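Local coordinates for lipoprotein (Clostridium difficile, PDB 4OTE), which probably binds methionine outside the cytoplasmic membrane as the lipid-attached receptor of a transport system, and holds selenomethionine between its two lobes, at residues A[81-86]-A[235-240]; A[47-52]-A[202-207]; A[104-109]-A[147-152]; A[90-95]-A[179-184]; A[40-45]-A[173-178]. All coordinates share one frame; numbering follows the deposited sequence. Where two conformers were deposited one is given.

Interaction 1: A[81-86]-A[235-240]; sequences KLYVCP and GIVIPT. With MSE (selenomethionine), chain C.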
# COMPACT_ATOMS: atom_id res chain seq x y z
N LYS A 81 7.10 5.93 -10.48
CA LYS A 81 7.04 5.77 -9.02
C LYS A 81 6.67 7.11 -8.36
O LYS A 81 7.23 8.14 -8.71
CB LYS A 81 8.39 5.33 -8.47
CG LYS A 81 8.89 3.97 -8.95
CD LYS A 81 10.22 3.66 -8.26
CE LYS A 81 10.98 2.52 -8.92
NZ LYS A 81 10.16 1.31 -9.20
N LEU A 82 5.73 7.09 -7.42
CA LEU A 82 5.24 8.33 -6.80
C LEU A 82 5.61 8.44 -5.33
O LEU A 82 6.22 9.43 -4.90
CB LEU A 82 3.73 8.45 -6.95
CG LEU A 82 3.23 8.38 -8.40
CD1 LEU A 82 1.72 8.46 -8.44
CD2 LEU A 82 3.85 9.48 -9.25
N TYR A 83 5.26 7.42 -4.55
CA TYR A 83 5.51 7.43 -3.12
C TYR A 83 5.45 6.02 -2.54
O TYR A 83 4.75 5.15 -3.06
CB TYR A 83 4.48 8.32 -2.40
CG TYR A 83 3.05 8.04 -2.81
CD1 TYR A 83 2.35 6.96 -2.29
CD2 TYR A 83 2.40 8.86 -3.72
CE1 TYR A 83 1.04 6.70 -2.67
CE2 TYR A 83 1.09 8.62 -4.10
CZ TYR A 83 0.41 7.54 -3.58
OH TYR A 83 -0.89 7.30 -3.97
N VAL A 84 6.20 5.82 -1.46
CA VAL A 84 6.22 4.55 -0.75
C VAL A 84 5.36 4.67 0.50
O VAL A 84 5.28 5.74 1.10
CB VAL A 84 7.65 4.16 -0.33
CG1 VAL A 84 7.69 2.71 0.11
CG2 VAL A 84 8.63 4.40 -1.47
N CYS A 85 4.72 3.56 0.87
CA CYS A 85 3.89 3.49 2.06
C CYS A 85 4.39 2.30 2.88
O CYS A 85 3.79 1.22 2.83
CB CYS A 85 2.42 3.29 1.67
SG CYS A 85 1.70 4.59 0.64
N PRO A 86 5.50 2.49 3.61
CA PRO A 86 6.09 1.37 4.35
C PRO A 86 5.07 0.72 5.28
O PRO A 86 4.29 1.43 5.93
CB PRO A 86 7.20 2.03 5.18
CG PRO A 86 7.51 3.30 4.48
CD PRO A 86 6.24 3.75 3.83
N GLY A 235 5.92 11.53 7.12
CA GLY A 235 6.78 10.39 7.46
C GLY A 235 6.26 9.02 7.09
O GLY A 235 7.06 8.12 6.84
N ILE A 236 4.94 8.84 7.05
CA ILE A 236 4.36 7.51 6.76
C ILE A 236 4.11 7.26 5.27
O ILE A 236 4.01 6.12 4.85
CB ILE A 236 3.08 7.21 7.58
CG1 ILE A 236 1.91 8.11 7.18
CG2 ILE A 236 3.37 7.37 9.07
CD1 ILE A 236 0.58 7.64 7.73
N VAL A 237 4.00 8.33 4.48
CA VAL A 237 4.00 8.22 3.02
C VAL A 237 5.17 9.07 2.52
O VAL A 237 5.19 10.26 2.75
CB VAL A 237 2.67 8.70 2.41
CG1 VAL A 237 2.69 8.53 0.89
CG2 VAL A 237 1.50 7.95 3.01
N ILE A 238 6.13 8.44 1.85
CA ILE A 238 7.36 9.13 1.44
C ILE A 238 7.45 9.24 -0.07
O ILE A 238 7.47 8.22 -0.76
CB ILE A 238 8.63 8.42 1.96
CG1 ILE A 238 8.58 8.25 3.49
CG2 ILE A 238 9.88 9.20 1.56
CD1 ILE A 238 7.88 6.99 3.95
N PRO A 239 7.52 10.47 -0.61
CA PRO A 239 7.66 10.67 -2.06
C PRO A 239 8.93 10.04 -2.62
O PRO A 239 9.95 10.02 -1.95
CB PRO A 239 7.73 12.20 -2.21
CG PRO A 239 7.19 12.75 -0.94
CD PRO A 239 7.52 11.76 0.13
N THR A 240 8.84 9.53 -3.85
CA THR A 240 10.01 9.02 -4.56
C THR A 240 10.29 9.89 -5.79
O THR A 240 10.66 9.38 -6.84
CB THR A 240 9.81 7.55 -5.00
OG1 THR A 240 8.71 7.46 -5.91
CG2 THR A 240 9.56 6.65 -3.80
N MSE C . -0.54 1.32 -0.07
CA MSE C . -0.25 -0.15 -0.14
C MSE C . 1.18 -0.36 0.22
O MSE C . 2.08 0.22 -0.40
OXT MSE C . 1.46 -1.14 1.14
CB MSE C . -0.50 -0.74 -1.53
CG MSE C . -0.34 -2.27 -1.53
SE MSE C . -0.49 -2.99 -3.36
CE MSE C . -2.41 -2.71 -3.58

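Interaction 2: A[47-52]-A[202-207]; sequences EALNNG and AFRTED. With ZN (zinc ion), chain J.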
# COMPACT_ATOMS: atom_id res chain seq x y z
N GLU A 47 -9.95 -4.21 -12.19
CA GLU A 47 -11.07 -4.65 -13.02
C GLU A 47 -11.63 -3.45 -13.78
O GLU A 47 -11.69 -3.45 -15.00
CB GLU A 47 -12.18 -5.28 -12.18
CG GLU A 47 -11.93 -6.72 -11.76
CD GLU A 47 -11.99 -7.70 -12.92
OE1 GLU A 47 -12.66 -7.40 -13.94
OE2 GLU A 47 -11.36 -8.78 -12.81
N ALA A 48 -12.01 -2.43 -13.02
CA ALA A 48 -12.57 -1.21 -13.59
C ALA A 48 -11.65 -0.62 -14.64
O ALA A 48 -12.10 -0.19 -15.71
CB ALA A 48 -12.85 -0.20 -12.49
N LEU A 49 -10.35 -0.59 -14.35
CA LEU A 49 -9.37 -0.07 -15.29
C LEU A 49 -9.34 -0.88 -16.59
O LEU A 49 -9.34 -0.33 -17.69
CB LEU A 49 -7.97 -0.03 -14.66
CG LEU A 49 -6.83 0.46 -15.54
CD1 LEU A 49 -7.11 1.86 -16.06
CD2 LEU A 49 -5.50 0.41 -14.79
N ASN A 50 -9.33 -2.21 -16.46
CA ASN A 50 -9.27 -3.08 -17.63
C ASN A 50 -10.58 -3.08 -18.41
O ASN A 50 -10.57 -3.18 -19.64
CB ASN A 50 -8.89 -4.49 -17.20
CG ASN A 50 -8.39 -5.34 -18.36
OD1 ASN A 50 -7.41 -4.99 -19.03
ND2 ASN A 50 -9.05 -6.46 -18.60
N ASN A 51 -11.70 -2.95 -17.70
CA ASN A 51 -13.03 -2.83 -18.31
C ASN A 51 -13.18 -1.58 -19.16
O ASN A 51 -13.94 -1.57 -20.11
CB ASN A 51 -14.13 -2.80 -17.23
CG ASN A 51 -14.24 -4.09 -16.45
OD1 ASN A 51 -14.98 -4.16 -15.47
ND2 ASN A 51 -13.50 -5.12 -16.86
N GLY A 52 -12.48 -0.51 -18.79
CA GLY A 52 -12.60 0.78 -19.47
C GLY A 52 -13.45 1.80 -18.73
O GLY A 52 -13.75 2.86 -19.26
N ALA A 202 -1.59 3.57 -12.46
CA ALA A 202 -1.66 2.46 -13.39
C ALA A 202 -2.71 2.78 -14.45
O ALA A 202 -3.69 3.47 -14.18
CB ALA A 202 -2.02 1.17 -12.66
N PHE A 203 -2.48 2.28 -15.66
CA PHE A 203 -3.35 2.59 -16.79
C PHE A 203 -3.24 1.50 -17.84
O PHE A 203 -2.31 0.69 -17.81
CB PHE A 203 -3.00 3.95 -17.38
CG PHE A 203 -1.52 4.21 -17.45
CD1 PHE A 203 -0.76 3.71 -18.50
CD2 PHE A 203 -0.88 4.95 -16.47
CE1 PHE A 203 0.61 3.94 -18.56
CE2 PHE A 203 0.48 5.19 -16.53
CZ PHE A 203 1.23 4.68 -17.58
N ARG A 204 -4.21 1.46 -18.75
CA ARG A 204 -4.18 0.49 -19.83
C ARG A 204 -2.97 0.77 -20.73
O ARG A 204 -2.66 1.92 -21.03
CB ARG A 204 -5.47 0.53 -20.65
CG ARG A 204 -6.70 0.04 -19.89
CD ARG A 204 -7.94 0.10 -20.75
NE ARG A 204 -8.27 1.47 -21.15
CZ ARG A 204 -8.94 2.35 -20.41
NH1 ARG A 204 -9.38 2.03 -19.20
NH2 ARG A 204 -9.17 3.57 -20.88
N THR A 205 -2.29 -0.30 -21.13
CA THR A 205 -1.13 -0.21 -22.01
C THR A 205 -1.43 0.60 -23.28
O THR A 205 -0.57 1.33 -23.76
CB THR A 205 -0.61 -1.61 -22.38
OG1 THR A 205 -0.35 -2.35 -21.19
CG2 THR A 205 0.67 -1.52 -23.21
N GLU A 206 -2.66 0.47 -23.80
CA GLU A 206 -3.09 1.24 -24.98
C GLU A 206 -2.97 2.76 -24.79
O GLU A 206 -2.72 3.48 -25.76
CB GLU A 206 -4.53 0.87 -25.39
CG GLU A 206 -5.58 1.11 -24.32
CD GLU A 206 -7.01 0.98 -24.82
OE1 GLU A 206 -7.26 0.17 -25.73
OE2 GLU A 206 -7.89 1.70 -24.29
N ASP A 207 -3.15 3.24 -23.56
CA ASP A 207 -3.16 4.68 -23.27
C ASP A 207 -1.82 5.20 -22.73
O ASP A 207 -1.76 6.28 -22.14
CB ASP A 207 -4.28 4.99 -22.27
CG ASP A 207 -5.65 4.56 -22.77
OD1 ASP A 207 -5.97 4.83 -23.95
OD2 ASP A 207 -6.40 3.96 -21.98
ZN ZN J . -10.22 2.38 -24.55
O HOH W 1 -11.47 5.11 -19.63

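Interaction 3: A[104-109]-A[147-152]; sequences DTIAIS and KGIQFK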
# COMPACT_ATOMS: atom_id res chain seq x y z
N ASP A 104 2.51 -14.56 22.32
CA ASP A 104 2.05 -13.36 21.63
C ASP A 104 1.64 -13.66 20.19
O ASP A 104 2.23 -14.52 19.53
CB ASP A 104 3.13 -12.26 21.65
CG ASP A 104 3.28 -11.60 23.01
OD1 ASP A 104 2.57 -11.97 23.97
OD2 ASP A 104 4.12 -10.69 23.13
N THR A 105 0.63 -12.93 19.71
CA THR A 105 0.08 -13.16 18.38
C THR A 105 0.27 -11.93 17.49
O THR A 105 0.04 -10.80 17.92
CB THR A 105 -1.43 -13.48 18.47
OG1 THR A 105 -2.11 -12.38 19.10
CG2 THR A 105 -1.66 -14.74 19.28
N ILE A 106 0.70 -12.17 16.25
CA ILE A 106 0.78 -11.11 15.24
C ILE A 106 -0.23 -11.39 14.13
O ILE A 106 -0.21 -12.47 13.53
CB ILE A 106 2.21 -10.98 14.65
CG1 ILE A 106 3.19 -10.57 15.75
CG2 ILE A 106 2.23 -9.95 13.52
CD1 ILE A 106 4.63 -10.46 15.29
N ALA A 107 -1.11 -10.43 13.86
CA ALA A 107 -2.05 -10.52 12.75
C ALA A 107 -1.36 -10.10 11.45
O ALA A 107 -0.68 -9.07 11.40
CB ALA A 107 -3.27 -9.64 13.00
N ILE A 108 -1.54 -10.91 10.41
CA ILE A 108 -0.92 -10.69 9.10
C ILE A 108 -1.94 -10.96 7.99
O ILE A 108 -2.86 -11.76 8.16
CB ILE A 108 0.31 -11.62 8.92
CG1 ILE A 108 1.36 -11.32 9.98
CG2 ILE A 108 0.94 -11.45 7.55
CD1 ILE A 108 2.74 -11.84 9.63
N SER A 109 -1.77 -10.29 6.85
CA SER A 109 -2.62 -10.49 5.69
C SER A 109 -2.46 -11.90 5.11
O SER A 109 -1.35 -12.44 5.08
CB SER A 109 -2.30 -9.46 4.61
OG SER A 109 -3.02 -9.72 3.41
N LYS A 147 10.66 -16.52 20.62
CA LYS A 147 9.61 -16.02 21.50
C LYS A 147 8.22 -16.60 21.20
O LYS A 147 7.21 -16.01 21.57
CB LYS A 147 9.57 -14.49 21.44
CG LYS A 147 10.96 -13.88 21.57
CD LYS A 147 10.93 -12.50 22.19
CE LYS A 147 12.33 -12.03 22.51
NZ LYS A 147 12.39 -10.55 22.58
N GLY A 148 8.18 -17.75 20.53
CA GLY A 148 6.93 -18.47 20.28
C GLY A 148 5.80 -17.59 19.77
O GLY A 148 4.71 -17.59 20.33
N ILE A 149 6.08 -16.84 18.71
CA ILE A 149 5.10 -15.94 18.12
C ILE A 149 4.15 -16.72 17.23
O ILE A 149 4.58 -17.46 16.35
CB ILE A 149 5.78 -14.84 17.27
CG1 ILE A 149 6.74 -14.00 18.13
CG2 ILE A 149 4.73 -13.94 16.61
CD1 ILE A 149 6.09 -13.29 19.30
N GLN A 150 2.85 -16.56 17.47
CA GLN A 150 1.82 -17.19 16.66
C GLN A 150 1.30 -16.16 15.65
O GLN A 150 1.24 -14.97 15.95
CB GLN A 150 0.67 -17.70 17.52
CG GLN A 150 1.11 -18.35 18.83
CD GLN A 150 -0.02 -19.08 19.54
OE1 GLN A 150 -0.84 -19.74 18.91
NE2 GLN A 150 -0.05 -18.98 20.86
N PHE A 151 0.92 -16.63 14.47
CA PHE A 151 0.49 -15.75 13.39
C PHE A 151 -0.97 -15.99 13.02
O PHE A 151 -1.38 -17.13 12.77
CB PHE A 151 1.39 -15.94 12.18
CG PHE A 151 2.81 -15.54 12.44
CD1 PHE A 151 3.24 -14.25 12.19
CD2 PHE A 151 3.72 -16.45 12.96
CE1 PHE A 151 4.54 -13.87 12.43
CE2 PHE A 151 5.03 -16.08 13.21
CZ PHE A 151 5.44 -14.79 12.95
N LYS A 152 -1.75 -14.92 13.00
CA LYS A 152 -3.16 -14.98 12.66
C LYS A 152 -3.36 -14.43 11.25
O LYS A 152 -3.27 -13.22 11.04
CB LYS A 152 -3.97 -14.18 13.68
CG LYS A 152 -5.47 -14.36 13.59
CD LYS A 152 -6.16 -13.73 14.80
CE LYS A 152 -7.66 -13.97 14.78
NZ LYS A 152 -8.31 -13.37 15.98

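Interaction 4: A[90-95]-A[179-184]; sequences YSYKIK and AGLDAK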
# COMPACT_ATOMS: atom_id res chain seq x y z
N TYR A 90 1.48 -2.21 14.13
CA TYR A 90 0.70 -1.50 15.14
C TYR A 90 0.44 -2.40 16.34
O TYR A 90 0.43 -3.62 16.21
CB TYR A 90 -0.64 -1.03 14.57
CG TYR A 90 -0.53 0.01 13.48
CD1 TYR A 90 -0.36 -0.36 12.15
CD2 TYR A 90 -0.62 1.37 13.78
CE1 TYR A 90 -0.27 0.59 11.15
CE2 TYR A 90 -0.52 2.33 12.79
CZ TYR A 90 -0.35 1.93 11.47
OH TYR A 90 -0.26 2.87 10.47
N SER A 91 0.20 -1.78 17.49
CA SER A 91 -0.08 -2.52 18.71
C SER A 91 -0.79 -1.64 19.73
O SER A 91 -0.44 -0.47 19.89
CB SER A 91 1.22 -3.08 19.31
OG SER A 91 0.97 -3.83 20.49
N TYR A 92 -1.80 -2.20 20.40
CA TYR A 92 -2.45 -1.55 21.55
C TYR A 92 -1.88 -2.06 22.88
O TYR A 92 -2.27 -1.57 23.94
CB TYR A 92 -3.96 -1.82 21.54
CG TYR A 92 -4.77 -1.13 20.47
CD1 TYR A 92 -4.33 0.05 19.85
CD2 TYR A 92 -6.02 -1.63 20.09
CE1 TYR A 92 -5.09 0.67 18.88
CE2 TYR A 92 -6.78 -1.01 19.12
CZ TYR A 92 -6.31 0.14 18.52
OH TYR A 92 -7.07 0.77 17.55
N LYS A 93 -0.97 -3.03 22.83
CA LYS A 93 -0.55 -3.75 24.03
C LYS A 93 0.93 -3.58 24.39
O LYS A 93 1.29 -3.70 25.56
CB LYS A 93 -0.91 -5.22 23.89
CG LYS A 93 -2.40 -5.43 23.66
CD LYS A 93 -2.79 -6.89 23.56
CE LYS A 93 -4.26 -7.04 23.23
NZ LYS A 93 -4.67 -8.47 23.11
N ILE A 94 1.78 -3.31 23.40
CA ILE A 94 3.21 -3.05 23.64
C ILE A 94 3.69 -1.83 22.85
O ILE A 94 3.08 -1.46 21.84
CB ILE A 94 4.08 -4.27 23.28
CG1 ILE A 94 3.89 -4.67 21.81
CG2 ILE A 94 3.74 -5.44 24.19
CD1 ILE A 94 4.82 -5.77 21.34
N LYS A 95 4.78 -1.23 23.30
CA LYS A 95 5.34 -0.04 22.66
C LYS A 95 6.63 -0.32 21.89
O LYS A 95 7.06 0.50 21.08
CB LYS A 95 5.60 1.05 23.70
CG LYS A 95 4.35 1.51 24.44
CD LYS A 95 4.35 3.02 24.69
CE LYS A 95 3.87 3.78 23.45
NZ LYS A 95 4.02 5.25 23.59
N ALA A 179 -9.14 3.85 9.48
CA ALA A 179 -9.53 3.16 10.72
C ALA A 179 -9.18 3.96 11.98
O ALA A 179 -9.46 3.51 13.09
CB ALA A 179 -8.87 1.79 10.78
N GLY A 180 -8.57 5.14 11.81
CA GLY A 180 -8.24 6.01 12.94
C GLY A 180 -6.98 5.62 13.69
O GLY A 180 -6.77 6.08 14.81
N LEU A 181 -6.14 4.78 13.09
CA LEU A 181 -4.89 4.38 13.73
C LEU A 181 -3.82 5.46 13.55
O LEU A 181 -3.64 5.99 12.46
CB LEU A 181 -4.38 3.05 13.16
CG LEU A 181 -5.25 1.83 13.43
CD1 LEU A 181 -4.70 0.62 12.69
CD2 LEU A 181 -5.34 1.54 14.92
N ASP A 182 -3.13 5.77 14.64
CA ASP A 182 -2.08 6.78 14.65
C ASP A 182 -0.74 6.07 14.82
O ASP A 182 -0.49 5.44 15.85
CB ASP A 182 -2.32 7.77 15.80
CG ASP A 182 -1.29 8.88 15.85
OD1 ASP A 182 -0.10 8.58 16.08
OD2 ASP A 182 -1.68 10.05 15.69
N ALA A 183 0.13 6.19 13.82
CA ALA A 183 1.41 5.49 13.82
C ALA A 183 2.36 6.05 14.86
O ALA A 183 3.15 5.30 15.45
CB ALA A 183 2.05 5.54 12.44
N LYS A 184 2.29 7.35 15.10
CA LYS A 184 3.10 8.00 16.13
C LYS A 184 2.77 7.42 17.50
O LYS A 184 3.65 7.14 18.30
CB LYS A 184 2.87 9.52 16.12
O HOH W 2 -1.50 5.34 10.33

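Interaction 5: A[40-45]-A[173-178]; sequences DDYILP and TTYAVP. With ZN (zinc ion), chain F; MSE (selenomethionine), chain C; ACT (acetate ion), chain R.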
# COMPACT_ATOMS: atom_id res chain seq x y z
N ASP A 40 -12.63 0.68 -2.07
CA ASP A 40 -12.29 0.31 -0.69
C ASP A 40 -11.51 -1.00 -0.59
O ASP A 40 -11.27 -1.51 0.51
CB ASP A 40 -13.56 0.26 0.18
CG ASP A 40 -14.59 -0.74 -0.33
OD1 ASP A 40 -14.20 -1.77 -0.91
OD2 ASP A 40 -15.80 -0.49 -0.15
N ASP A 41 -11.10 -1.53 -1.74
CA ASP A 41 -10.38 -2.79 -1.78
C ASP A 41 -9.37 -2.80 -2.93
O ASP A 41 -9.40 -1.92 -3.80
CB ASP A 41 -11.37 -3.95 -1.92
CG ASP A 41 -12.07 -3.96 -3.26
OD1 ASP A 41 -11.45 -4.42 -4.25
OD2 ASP A 41 -13.23 -3.52 -3.33
N TYR A 42 -8.49 -3.80 -2.93
CA TYR A 42 -7.39 -3.89 -3.88
C TYR A 42 -7.72 -4.67 -5.16
O TYR A 42 -6.86 -4.79 -6.04
CB TYR A 42 -6.16 -4.52 -3.21
CG TYR A 42 -5.50 -3.71 -2.11
CD1 TYR A 42 -5.62 -2.32 -2.04
CD2 TYR A 42 -4.68 -4.34 -1.17
CE1 TYR A 42 -4.99 -1.60 -1.04
CE2 TYR A 42 -4.04 -3.62 -0.18
CZ TYR A 42 -4.20 -2.25 -0.12
OH TYR A 42 -3.56 -1.54 0.87
N ILE A 43 -8.93 -5.20 -5.28
CA ILE A 43 -9.29 -6.04 -6.43
C ILE A 43 -10.01 -5.25 -7.51
O ILE A 43 -9.63 -5.28 -8.67
CB ILE A 43 -10.20 -7.22 -6.01
CG1 ILE A 43 -9.56 -8.02 -4.87
CG2 ILE A 43 -10.49 -8.11 -7.22
CD1 ILE A 43 -8.40 -8.89 -5.28
N LEU A 44 -11.06 -4.53 -7.12
CA LEU A 44 -11.95 -3.89 -8.09
C LEU A 44 -11.33 -2.77 -8.93
O LEU A 44 -11.73 -2.59 -10.08
CB LEU A 44 -13.22 -3.37 -7.40
CG LEU A 44 -14.08 -4.43 -6.68
CD1 LEU A 44 -15.29 -3.78 -6.03
CD2 LEU A 44 -14.51 -5.53 -7.64
N PRO A 45 -10.36 -2.00 -8.38
CA PRO A 45 -9.82 -0.90 -9.18
C PRO A 45 -9.19 -1.33 -10.51
O PRO A 45 -9.34 -0.62 -11.50
CB PRO A 45 -8.76 -0.28 -8.27
CG PRO A 45 -9.18 -0.64 -6.89
CD PRO A 45 -9.83 -1.99 -7.00
N THR A 173 -1.10 1.42 5.23
CA THR A 173 -1.52 2.78 5.55
C THR A 173 -2.89 3.09 4.94
O THR A 173 -3.70 3.79 5.55
CB THR A 173 -0.43 3.80 5.16
OG1 THR A 173 0.63 3.72 6.12
CG2 THR A 173 -0.95 5.24 5.11
N THR A 174 -3.15 2.54 3.75
CA THR A 174 -4.47 2.66 3.10
C THR A 174 -5.62 2.19 4.01
O THR A 174 -6.71 2.75 3.96
CB THR A 174 -4.50 1.89 1.75
OG1 THR A 174 -3.66 2.55 0.80
CG2 THR A 174 -5.90 1.81 1.18
N TYR A 175 -5.37 1.19 4.84
CA TYR A 175 -6.37 0.71 5.80
C TYR A 175 -6.24 1.36 7.18
O TYR A 175 -7.25 1.60 7.85
CB TYR A 175 -6.30 -0.81 5.93
CG TYR A 175 -6.90 -1.51 4.74
CD1 TYR A 175 -8.19 -2.02 4.80
CD2 TYR A 175 -6.19 -1.65 3.55
CE1 TYR A 175 -8.76 -2.66 3.71
CE2 TYR A 175 -6.75 -2.28 2.46
CZ TYR A 175 -8.03 -2.78 2.54
OH TYR A 175 -8.60 -3.41 1.45
N ALA A 176 -5.01 1.64 7.60
CA ALA A 176 -4.75 2.17 8.94
C ALA A 176 -5.37 3.54 9.18
O ALA A 176 -6.04 3.76 10.20
CB ALA A 176 -3.25 2.22 9.21
N VAL A 177 -5.15 4.46 8.24
CA VAL A 177 -5.55 5.86 8.44
C VAL A 177 -7.07 6.03 8.54
O VAL A 177 -7.55 6.69 9.47
CB VAL A 177 -4.94 6.80 7.38
CG1 VAL A 177 -5.52 8.20 7.50
CG2 VAL A 177 -3.43 6.85 7.52
N PRO A 178 -7.84 5.44 7.61
CA PRO A 178 -9.30 5.55 7.74
C PRO A 178 -9.86 4.85 8.97
O PRO A 178 -10.92 5.22 9.46
CB PRO A 178 -9.82 4.88 6.46
CG PRO A 178 -8.68 4.94 5.50
CD PRO A 178 -7.46 4.79 6.35
ZN ZN F . -14.79 -2.91 -2.39
N MSE C . -0.54 1.32 -0.07
CA MSE C . -0.25 -0.15 -0.14
C MSE C . 1.18 -0.36 0.22
O MSE C . 2.08 0.22 -0.40
OXT MSE C . 1.46 -1.14 1.14
CB MSE C . -0.50 -0.74 -1.53
CG MSE C . -0.34 -2.27 -1.53
SE MSE C . -0.49 -2.99 -3.36
CE MSE C . -2.41 -2.71 -3.58
C ACT R . -15.81 -0.71 -3.79
O ACT R . -16.21 -1.81 -3.37
OXT ACT R . -14.60 -0.42 -3.79
CH3 ACT R . -16.81 0.30 -4.31
O HOH W 3 -11.00 -4.39 1.76
O HOH W 4 -8.29 -5.42 -0.44

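Interaction 1: A[81-86]-A[235-240]
A short antiparallel ladder joins the end of strand 76-84 to strand 238-239 near the C-terminus, beside the selenomethionine pocket. Val-84 and Ile-238 form its hydrogen-bonded pair: Val-84 N donates to Ile-238 O at 2.8 Å, and Ile-238 N returns a bond to Val-84 O at 2.9 Å. A third, nearly straight bond runs from Thr-240 N to Leu-82 O (2.8 Å, 173° at the hydrogen), although the donor stands well above the carbonyl plane. Tyr-83 and Pro-239 make the adjoining non-hydrogen-bonded pair.

Val-237 holds CG1 anti to its N (chi1 -178°), which lays that methyl beside the Tyr-83 ring, 3.6 Å from CD1 of Tyr-83. On the face of Val-84 its side chain crosses that of Thr-240 at about a right angle. Farther along, CD1 of Ile-238 meets the ring of Pro-86, 3.6 Å from its CD.

Pro-15 and Leu-19 of helix 13-22 and Ile-229 of helix 223-233 cover the Tyr-83 side. Cys-85, just past the ladder, brings its CB to 3.7 Å from O of the selenomethionine. Leu-82 and Tyr-83 together face Asn-199, another pocket residue, on the other neighbouring strand, a classic beta bulge.

Interaction 2: A[47-52]-A[202-207]
Arg-204 NH1 donates to Leu-49 O near the C-terminal end of helix 44-51, at 2.8 Å and 159° at the hydrogen. The acceptor lies in the guanidinium plane and the donor in the carbonyl plane, so the two flat groups meet edge-on. The two side chains run alongside in opposite senses, the leucine toward the strand and the arginine toward the helix. With CG of Leu-49 anti to its own N (chi1 178°), the leucine reaches the strand, where CD2 stands 3.6 Å from Ala-202 O and 3.7 Å from Phe-203 CA. The arginine chain, bent at chi3 (-63°), brings its end back to the helix.

The next shell fixes the rotation of the guanidinium. NE makes a salt bridge to Glu-206 OE2 at 3.2 Å, meeting that oxygen from above the carboxylate plane, while NH2 pairs with Asp-207 OD2 at 3.0 Å. NH1 has a second acceptor in Ile-54 O, and a water links NH2 to Gly-52 O. Glu-206 OE2 also binds a zinc ion at 2.4 Å; the shared oxygen would probably be polarised by both cationic partners.

Farther out, Leu-49 packs on Ile-76 of strand 76-84, and Phe-203 turns to Ile-213 and Gln-217 of helix 211-220. The arginine thus grips a helix terminus that ends in a Schellman motif, with Gly-52, at positive phi, as its C-prime residue.

Interaction 3: A[104-109]-A[147-152]
Ile-106 N donates to Gln-150 O at 2.9 Å, one of four backbone bonds that zip strand 105-109 to strand 150-154 in parallel. Ile-106 uses both of its polar backbone atoms here, since its O accepts from Lys-152 N at 2.9 Å. The ladder begins with Gln-150 N to Asp-104 O and closes with Ile-108 N to Lys-152 O, both 3.0 Å.

The apolar side chains gather on the face of Ile-106 and Phe-151. Ile-149 sets CG1 anti to its carbonyl carbon (chi1 -59°), which turns its CG2 to Ile-106 CD1 at 3.7 Å and over one face of the Phe-151 ring, displaced toward the rim. Ile-108 runs alongside that ring. Thr-105 and Gln-150 occupy the other face, CG2 of the threonine near CB of the glutamine.

Leu-119 and Leu-122 of helix 112-124 cover the sheet face that carries Phe-151, completing a beta-alpha-beta crossover; strand 168-171 pairs with the far edge of strand 105-109, and strand 150-154 is outermost within this chain.

Interaction 4: A[90-95]-A[179-184]
Leu-181 sits between two tyrosines and gives a different branch to each. Its CG is anti to the carbonyl carbon (chi1 -65°), and the two methyls part from there. CD1 stands over the centre of the Tyr-90 ring, 4.3 Å from the centroid and only 10° off the ring normal, a clear CH-pi contact. CD2 instead meets the phenol end of Tyr-92, at 3.2 Å from its OH, where the two side chains cross at about a right angle.

Tyr-90, at the end of strand 88-90, reaches the loop ahead of helix 183-186 with its CE2, which lies 3.9 Å from Leu-181 CB and 3.8 Å from Ala-183 CA, while Ala-183 CB lies near the hydroxyl. Tyr-92 arrives from the following loop. Tyr-90 thus gives CD1 of the leucine a ring face, whereas CD2 approaches the Tyr-92 ring obliquely.

Ser-91, between the tyrosines, shapes that loop: its OG accepts from both Lys-93 N and Ile-94 N, an ST turn and ST motif. Ile-171 and Ala-176 pack around Tyr-90 and Leu-181 alike.

No direct hydrogen bond spans the two segments. A water 2.8 Å from Tyr-90 OH donates to Leu-181 O at 3.1 Å, so the contact combines dispersion and CH-pi attraction with a solvent-mediated polar link.

Interaction 5: A[40-45]-A[173-178]
Tyr-42 and Tyr-175 both hold CG anti to the carbonyl carbon (chi1 -67° and -75°), which swings each ring off its backbone toward the other segment. The side chains run in opposite directions and the rings meet as a T-shaped pair, planes at 90°, the edge of Tyr-175 directed at the face of Tyr-42 with CE2 of Tyr-175 3.6 Å from Tyr-42 CZ. CE of the bound selenomethionine lies over the centre of the Tyr-42 ring, 3.6 Å from its CG. Tyr-42 OH is hydrogen-bonded to Asp-172, which also lines the pocket; Thr-174 OG1 is held by Val-14 O.

Two waters at Tyr-175 OH link it to Asp-40 O and Tyr-42 N. Asp-40 OD1 and Asp-41 OD2 bind a zinc ion at 2.0 Å and 1.9 Å, beside an acetate probably from the crystallisation liquor. Asp-41 OD1 takes Leu-44 N and Ile-43 N on its two lone pairs, capping the turn into helix 44-51. Chemically, an aromatic face suits the selenomethionine methyl, while Thr-174 offers its amine only a weak bond.

The contacts fall into two groups on the two sheets of a periplasmic-binding-protein-like fold. Interactions 1 and 2, about 23 Å apart between centres, share the seven-stranded sheet through neighbouring strands 76-84 and 199-204. Interactions 3 and 4, about 16 Å apart, belong to the five-stranded sheet and the loops at its end. Interaction 5 lies between them: it shares helix 44-51 with interaction 2, touches interaction 4 through Ala-176, and meets interaction 1 where Ile-236 packs on Thr-173. Along the chain, interaction 3 is nested within the loops closed by all the others, whereas interactions 1, 2 and 5 cross one another and interaction 5 also crosses interaction 4. Interactions 1 and 5 both reach the selenomethionine, consistent with a ligand held between two lobes.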